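Local coordinates for protein similar to metal-dependent hydrolase (PDB 3ESH), which is probably a metal-dependent hydrolase of the metallo-beta-lactamase superfamily, with a substrate that remains unidentified, at residues A[137-142]-A[152-157]; A[213-219]-A[230-234]. All blocks are in the same frame, centred on the assembly; numbering follows the deposited sequence.

Interaction 1 (137-142 with 152-157) comes first along the chain and is complete before interaction 2 (213-219 with 230-234) begins. Their centres lie 26 Å apart and their nearest atoms about 13 Å, so they do not touch. Each belongs to a beta-alpha-beta crossover of a different mixed sheet: helix 135-142 connects parallel strands 130-134 and 164-167, and helix 226-242 connects parallel strands 199-203 and 246-248. Two such sheets flanked by helices are the layers of the metallo-beta-lactamase fold. The two regions meet between subunits, where His139 NE2 is hydrogen-bonded to Glu234 OE1 of a neighbouring subunit, so both helices contribute to the assembly.

Interaction 1: A[137-142]-A[152-157]; sequences EWHEFI and YWDKNK
Glu137 OE2 accepts a short 2.5 Å hydrogen bond from Tyr152 OH and a second one from the backbone N of Met109. The hydroxyl reaches the carboxylate from above its plane, 36° out of it, and the carboxylate and ring planes are turned 59° apart. Glu137 OE1 is held by Ser186 OG, so both oxygens of this buried group are engaged and its rotation is fixed. The chain gets there by bending at chi2 (65°). The phenol of Tyr152 lies across helix 135-142 at Glu140 and Phe141: Phe141 CA sits over one ring face, a CH-pi contact 4.0 Å from the centroid, while Glu140 CG approaches Tyr152 CE2 to 3.3 Å before its carboxylate runs on to Ser148 OG. Tyr152 also meets the ring of His110, which belongs to the HxHxDH sequence motif of the metallo-beta-lactamase superfamily and, with His185 and Asp206, may form a vacant metal site. The Phe141 ring turns an edge to Tyr152, CD1 to CD1 at 3.7 Å, and its CZ lies 3.9 Å from the carbonyl O of Asn156. Ile142 CG2 packs across the aliphatic part of Lys157, 3.9 Å from CE. The amine beyond forms a salt bridge to Asp154 OD2, and a water lies between that oxygen and Phe141 O, its O 2.7 Å from Phe141 O.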
loop_
_atom_site.group_PDB
_atom_site.type_symbol
_atom_site.label_atom_id
_atom_site.label_comp_id
_atom_site.label_asym_id
_atom_site.label_seq_id
_atom_site.Cartn_x
_atom_site.Cartn_y
_atom_site.Cartn_z
ATOM N N GLU A 137 17.533 -3.778 -1.038
ATOM C CA GLU A 137 18.662 -3.532 -0.144
ATOM C C GLU A 137 19.704 -2.792 -0.969
ATOM O O GLU A 137 20.216 -1.756 -0.554
ATOM C CB GLU A 137 19.256 -4.856 0.352
ATOM C CG GLU A 137 20.491 -4.720 1.244
ATOM C CD GLU A 137 20.191 -4.022 2.573
ATOM O OE1 GLU A 137 19.125 -4.323 3.160
ATOM O OE2 GLU A 137 21.017 -3.188 3.041
ATOM N N TRP A 138 19.996 -3.336 -2.148
ATOM C CA TRP A 138 20.977 -2.757 -3.060
ATOM C C TRP A 138 20.607 -1.327 -3.473
ATOM O O TRP A 138 21.462 -0.427 -3.488
ATOM C CB TRP A 138 21.112 -3.654 -4.286
ATOM C CG TRP A 138 22.032 -3.121 -5.293
ATOM C CD1 TRP A 138 21.696 -2.542 -6.486
ATOM C CD2 TRP A 138 23.460 -2.990 -5.174
ATOM N NE1 TRP A 138 22.824 -2.047 -7.105
ATOM C CE2 TRP A 138 23.915 -2.308 -6.322
ATOM C CE3 TRP A 138 24.393 -3.381 -4.202
ATOM C CZ2 TRP A 138 25.264 -2.006 -6.525
ATOM C CZ3 TRP A 138 25.737 -3.080 -4.403
ATOM C CH2 TRP A 138 26.159 -2.395 -5.555
ATOM N N HIS A 139 19.328 -1.126 -3.799
ATOM C CA HIS A 139 18.816 0.194 -4.205
ATOM C C HIS A 139 19.055 1.245 -3.127
ATOM O O HIS A 139 19.435 2.381 -3.421
ATOM C CB HIS A 139 17.315 0.142 -4.497
ATOM C CG HIS A 139 16.959 -0.543 -5.777
ATOM N ND1 HIS A 139 15.654 -0.782 -6.157
ATOM C CD2 HIS A 139 17.737 -1.025 -6.780
ATOM C CE1 HIS A 139 15.642 -1.379 -7.336
ATOM N NE2 HIS A 139 16.891 -1.537 -7.733
ATOM N N GLU A 140 18.823 0.875 -1.873
ATOM C CA GLU A 140 19.038 1.833 -0.806
ATOM C C GLU A 140 20.536 1.988 -0.543
ATOM O O GLU A 140 21.012 3.062 -0.175
ATOM C CB GLU A 140 18.300 1.413 0.475
ATOM C CG GLU A 140 18.611 2.352 1.637
ATOM C CD GLU A 140 17.681 2.189 2.831
ATOM O OE1 GLU A 140 17.135 1.086 3.022
ATOM O OE2 GLU A 140 17.518 3.175 3.585
ATOM N N PHE A 141 21.279 0.909 -0.737
ATOM C CA PHE A 141 22.714 0.956 -0.521
ATOM C C PHE A 141 23.366 2.049 -1.386
ATOM O O PHE A 141 24.257 2.762 -0.922
ATOM C CB PHE A 141 23.345 -0.397 -0.845
ATOM C CG PHE A 141 24.829 -0.338 -0.984
ATOM C CD1 PHE A 141 25.624 -0.013 0.111
ATOM C CD2 PHE A 141 25.434 -0.569 -2.217
ATOM C CE1 PHE A 141 27.008 0.083 -0.016
ATOM C CE2 PHE A 141 26.821 -0.475 -2.359
ATOM C CZ PHE A 141 27.610 -0.149 -1.258
ATOM N N ILE A 142 22.918 2.180 -2.632
ATOM C CA ILE A 142 23.482 3.183 -3.522
ATOM C C ILE A 142 22.740 4.503 -3.449
ATOM O O ILE A 142 23.237 5.514 -3.926
ATOM C CB ILE A 142 23.512 2.711 -5.004
ATOM C CG1 ILE A 142 22.104 2.444 -5.502
ATOM C CG2 ILE A 142 24.378 1.456 -5.142
ATOM C CD1 ILE A 142 22.059 2.049 -6.964
ATOM N N TYR A 152 25.536 3.036 4.951
ATOM C CA TYR A 152 25.682 2.711 3.535
ATOM C C TYR A 152 26.689 3.716 2.997
ATOM O O TYR A 152 26.367 4.890 2.863
ATOM C CB TYR A 152 24.372 2.877 2.788
ATOM C CG TYR A 152 23.314 1.866 3.167
ATOM C CD1 TYR A 152 23.612 0.513 3.222
ATOM C CD2 TYR A 152 21.999 2.255 3.398
ATOM C CE1 TYR A 152 22.630 -0.428 3.493
ATOM C CE2 TYR A 152 21.003 1.315 3.660
ATOM C CZ TYR A 152 21.327 -0.021 3.710
ATOM O OH TYR A 152 20.363 -0.960 4.008
ATOM N N TRP A 153 27.902 3.254 2.702
ATOM C CA TRP A 153 28.958 4.141 2.229
ATOM C C TRP A 153 29.339 3.944 0.780
ATOM O O TRP A 153 29.492 2.803 0.338
ATOM C CB TRP A 153 30.231 3.948 3.059
ATOM C CG TRP A 153 30.056 3.951 4.553
ATOM C CD1 TRP A 153 29.072 4.567 5.269
ATOM C CD2 TRP A 153 30.969 3.414 5.511
ATOM N NE1 TRP A 153 29.322 4.457 6.608
ATOM C CE2 TRP A 153 30.485 3.753 6.787
ATOM C CE3 TRP A 153 32.162 2.682 5.411
ATOM C CZ2 TRP A 153 31.149 3.386 7.965
ATOM C CZ3 TRP A 153 32.820 2.319 6.578
ATOM C CH2 TRP A 153 32.308 2.674 7.839
ATOM N N ASP A 154 29.501 5.058 0.057
ATOM C CA ASP A 154 29.910 5.037 -1.352
ATOM C C ASP A 154 31.254 4.330 -1.376
ATOM O O ASP A 154 31.567 3.558 -2.284
ATOM C CB ASP A 154 30.114 6.464 -1.883
ATOM C CG ASP A 154 28.810 7.200 -2.109
ATOM O OD1 ASP A 154 28.826 8.447 -2.159
ATOM O OD2 ASP A 154 27.772 6.527 -2.252
ATOM N N LYS A 155 32.038 4.613 -0.342
ATOM C CA LYS A 155 33.360 4.051 -0.179
ATOM C C LYS A 155 33.382 2.523 -0.282
ATOM O O LYS A 155 34.438 1.927 -0.459
ATOM C CB LYS A 155 33.912 4.500 1.168
ATOM C CG LYS A 155 35.317 4.057 1.453
ATOM C CD LYS A 155 35.906 4.845 2.618
ATOM C CE LYS A 155 35.192 4.570 3.927
ATOM N NZ LYS A 155 35.915 5.231 5.042
ATOM N N ASN A 156 32.211 1.899 -0.183
ATOM C CA ASN A 156 32.076 0.440 -0.245
ATOM C C ASN A 156 31.617 -0.103 -1.596
ATOM O O ASN A 156 31.300 -1.283 -1.709
ATOM C CB ASN A 156 31.103 -0.056 0.840
ATOM C CG ASN A 156 31.688 0.019 2.247
ATOM O OD1 ASN A 156 30.966 -0.115 3.226
ATOM N ND2 ASN A 156 33.000 0.228 2.348
ATOM N N LYS A 157 31.569 0.761 -2.605
ATOM C CA LYS A 157 31.179 0.350 -3.951
ATOM C C LYS A 157 32.401 -0.295 -4.624
ATOM O O LYS A 157 33.530 -0.101 -4.160
ATOM C CB LYS A 157 30.742 1.564 -4.766
ATOM C CG LYS A 157 29.502 2.277 -4.257
ATOM C CD LYS A 157 28.861 3.057 -5.387
ATOM C CE LYS A 157 27.532 3.685 -4.993
ATOM N NZ LYS A 157 27.694 4.827 -4.066
HETATM O O HOH W 1 26.685 3.987 -1.135
#

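Interaction 2: A[213-219]-A[230-234]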
loop_
_atom_site.group_PDB
_atom_site.type_symbol
_atom_site.label_atom_id
_atom_site.label_comp_id
_atom_site.label_asym_id
_atom_site.label_seq_id
_atom_site.Cartn_x
_atom_site.Cartn_y
_atom_site.Cartn_z
ATOM N N HIS A 213 19.518 -11.735 21.786
ATOM C CA HIS A 213 18.373 -11.166 21.094
ATOM C C HIS A 213 17.300 -12.201 20.741
ATOM O O HIS A 213 16.460 -11.964 19.875
ATOM C CB HIS A 213 18.817 -10.450 19.817
ATOM C CG HIS A 213 19.659 -9.237 20.068
ATOM N ND1 HIS A 213 21.015 -9.306 20.291
ATOM C CD2 HIS A 213 19.326 -7.927 20.160
ATOM C CE1 HIS A 213 21.486 -8.088 20.508
ATOM N NE2 HIS A 213 20.481 -7.239 20.433
ATOM N N LYS A 214 17.321 -13.340 21.420
ATOM C CA LYS A 214 16.345 -14.377 21.145
ATOM C C LYS A 214 14.902 -13.932 21.374
ATOM O O LYS A 214 14.007 -14.322 20.628
ATOM C CB LYS A 214 16.620 -15.620 21.981
ATOM C CG LYS A 214 15.801 -16.784 21.530
ATOM C CD LYS A 214 15.798 -17.904 22.539
ATOM C CE LYS A 214 14.736 -18.916 22.180
ATOM N NZ LYS A 214 14.489 -19.856 23.311
ATOM N N ASN A 215 14.660 -13.132 22.408
ATOM C CA ASN A 215 13.301 -12.653 22.665
ATOM C C ASN A 215 12.895 -11.793 21.460
ATOM O O ASN A 215 13.555 -10.810 21.140
ATOM C CB ASN A 215 13.259 -11.808 23.936
ATOM C CG ASN A 215 11.847 -11.391 24.316
ATOM O OD1 ASN A 215 11.062 -10.958 23.467
ATOM N ND2 ASN A 215 11.519 -11.510 25.607
ATOM N N PRO A 216 11.794 -12.147 20.788
ATOM C CA PRO A 216 11.386 -11.353 19.632
ATOM C C PRO A 216 11.262 -9.853 19.902
ATOM O O PRO A 216 11.487 -9.033 18.994
ATOM C CB PRO A 216 10.073 -12.013 19.207
ATOM C CG PRO A 216 9.539 -12.551 20.475
ATOM C CD PRO A 216 10.764 -13.136 21.139
ATOM N N LEU A 217 10.924 -9.491 21.138
ATOM C CA LEU A 217 10.779 -8.083 21.501
ATOM C C LEU A 217 12.117 -7.355 21.664
ATOM O O LEU A 217 12.163 -6.124 21.721
ATOM C CB LEU A 217 9.977 -7.951 22.790
ATOM C CG LEU A 217 8.523 -8.431 22.730
ATOM C CD1 LEU A 217 7.859 -8.241 24.084
ATOM C CD2 LEU A 217 7.772 -7.683 21.643
ATOM N N TRP A 218 13.206 -8.108 21.742
ATOM C CA TRP A 218 14.524 -7.519 21.913
ATOM C C TRP A 218 15.197 -7.251 20.567
ATOM O O TRP A 218 16.062 -8.013 20.141
ATOM C CB TRP A 218 15.406 -8.448 22.763
ATOM C CG TRP A 218 15.049 -8.485 24.240
ATOM C CD1 TRP A 218 13.794 -8.454 24.785
ATOM C CD2 TRP A 218 15.959 -8.619 25.342
ATOM N NE1 TRP A 218 13.868 -8.561 26.154
ATOM C CE2 TRP A 218 15.184 -8.666 26.524
ATOM C CE3 TRP A 218 17.349 -8.710 25.448
ATOM C CZ2 TRP A 218 15.750 -8.800 27.787
ATOM C CZ3 TRP A 218 17.919 -8.845 26.712
ATOM C CH2 TRP A 218 17.115 -8.891 27.863
ATOM N N VAL A 219 14.795 -6.168 19.898
ATOM C CA VAL A 219 15.381 -5.808 18.612
ATOM C C VAL A 219 16.242 -4.554 18.757
ATOM O O VAL A 219 15.997 -3.722 19.630
ATOM C CB VAL A 219 14.291 -5.561 17.539
ATOM C CG1 VAL A 219 13.464 -6.802 17.352
ATOM C CG2 VAL A 219 13.404 -4.385 17.936
ATOM N N ILE A 230 10.069 -7.852 14.632
ATOM C CA ILE A 230 9.373 -8.643 15.617
ATOM C C ILE A 230 8.500 -9.687 14.906
ATOM O O ILE A 230 8.498 -10.863 15.274
ATOM C CB ILE A 230 8.511 -7.733 16.510
ATOM C CG1 ILE A 230 9.436 -6.775 17.268
ATOM C CG2 ILE A 230 7.657 -8.566 17.453
ATOM C CD1 ILE A 230 8.729 -5.624 17.938
ATOM N N ARG A 231 7.772 -9.259 13.883
ATOM C CA ARG A 231 6.922 -10.169 13.144
ATOM C C ARG A 231 7.717 -11.374 12.667
ATOM O O ARG A 231 7.311 -12.508 12.872
ATOM C CB ARG A 231 6.294 -9.471 11.938
ATOM C CG ARG A 231 5.408 -10.372 11.073
ATOM C CD ARG A 231 4.939 -9.633 9.813
ATOM N NE ARG A 231 4.222 -10.501 8.888
ATOM C CZ ARG A 231 2.907 -10.720 8.915
ATOM N NH1 ARG A 231 2.144 -10.124 9.830
ATOM N NH2 ARG A 231 2.346 -11.534 8.022
ATOM N N GLU A 232 8.859 -11.131 12.038
ATOM C CA GLU A 232 9.697 -12.219 11.518
ATOM C C GLU A 232 10.255 -13.109 12.627
ATOM O O GLU A 232 10.214 -14.335 12.524
ATOM C CB GLU A 232 10.853 -11.659 10.679
ATOM C CG GLU A 232 10.416 -10.887 9.462
ATOM C CD GLU A 232 9.741 -11.763 8.422
ATOM O OE1 GLU A 232 10.408 -12.658 7.858
ATOM O OE2 GLU A 232 8.544 -11.557 8.169
ATOM N N LYS A 233 10.788 -12.494 13.675
ATOM C CA LYS A 233 11.339 -13.237 14.801
ATOM C C LYS A 233 10.263 -14.066 15.498
ATOM O O LYS A 233 10.509 -15.216 15.863
ATOM C CB LYS A 233 11.980 -12.274 15.813
ATOM C CG LYS A 233 13.235 -11.572 15.296
ATOM C CD LYS A 233 13.780 -10.565 16.292
ATOM C CE LYS A 233 14.370 -11.243 17.500
ATOM N NZ LYS A 233 14.858 -10.222 18.467
ATOM N N GLU A 234 9.077 -13.484 15.683
ATOM C CA GLU A 234 7.976 -14.188 16.342
ATOM C C GLU A 234 7.635 -15.502 15.645
ATOM O O GLU A 234 7.301 -16.485 16.302
ATOM C CB GLU A 234 6.724 -13.308 16.396
ATOM C CG GLU A 234 5.473 -14.061 16.837
ATOM C CD GLU A 234 4.205 -13.211 16.798
ATOM O OE1 GLU A 234 3.899 -12.656 15.726
ATOM O OE2 GLU A 234 3.516 -13.106 17.835
#
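Lys233 NZ donates hydrogen bonds to two backbone carbonyls of the 213-219 loop, 2.8 Å to His213 O and 3.0 Å to Asn215 O. The loop contains a type I beta turn from Asn215 to Trp218, and an Asx turn starts at the same residue, Asn215 OD1 accepting from Leu217 N at 2.8 Å; it precedes helix 226-242 in the crossover between strands 199-203 and 246-248. The two bonds of the amine differ in geometry. His213 O is met in the carbonyl plane, at a C=O...N angle of 152°, whereas the amine lies above the plane of Asn215 O, whose other face receives Trp218 N, the closing bond of the turn. Trp218 O also comes close to the amine, but at a poor angle for bonding. A buried lysine thus has its charge probably offset by a group of carbonyl dipoles. Its chain leaves the helix toward the loop and kinks at chi3 (70°), which swings NZ in among these oxygens. Farther out, Pro216 CB rests against Lys233 CB at 3.9 Å and on the backbone N of Glu234. Pro216 O faces Ile230 CG1 at 3.5 Å, and the same carbon touches Val219 CG1. Arg147 of another neighbouring subunit packs on both Leu217 and Ile230, whose own branches meet at 4.3 Å through Leu217 CD2 and Ile230 CG2.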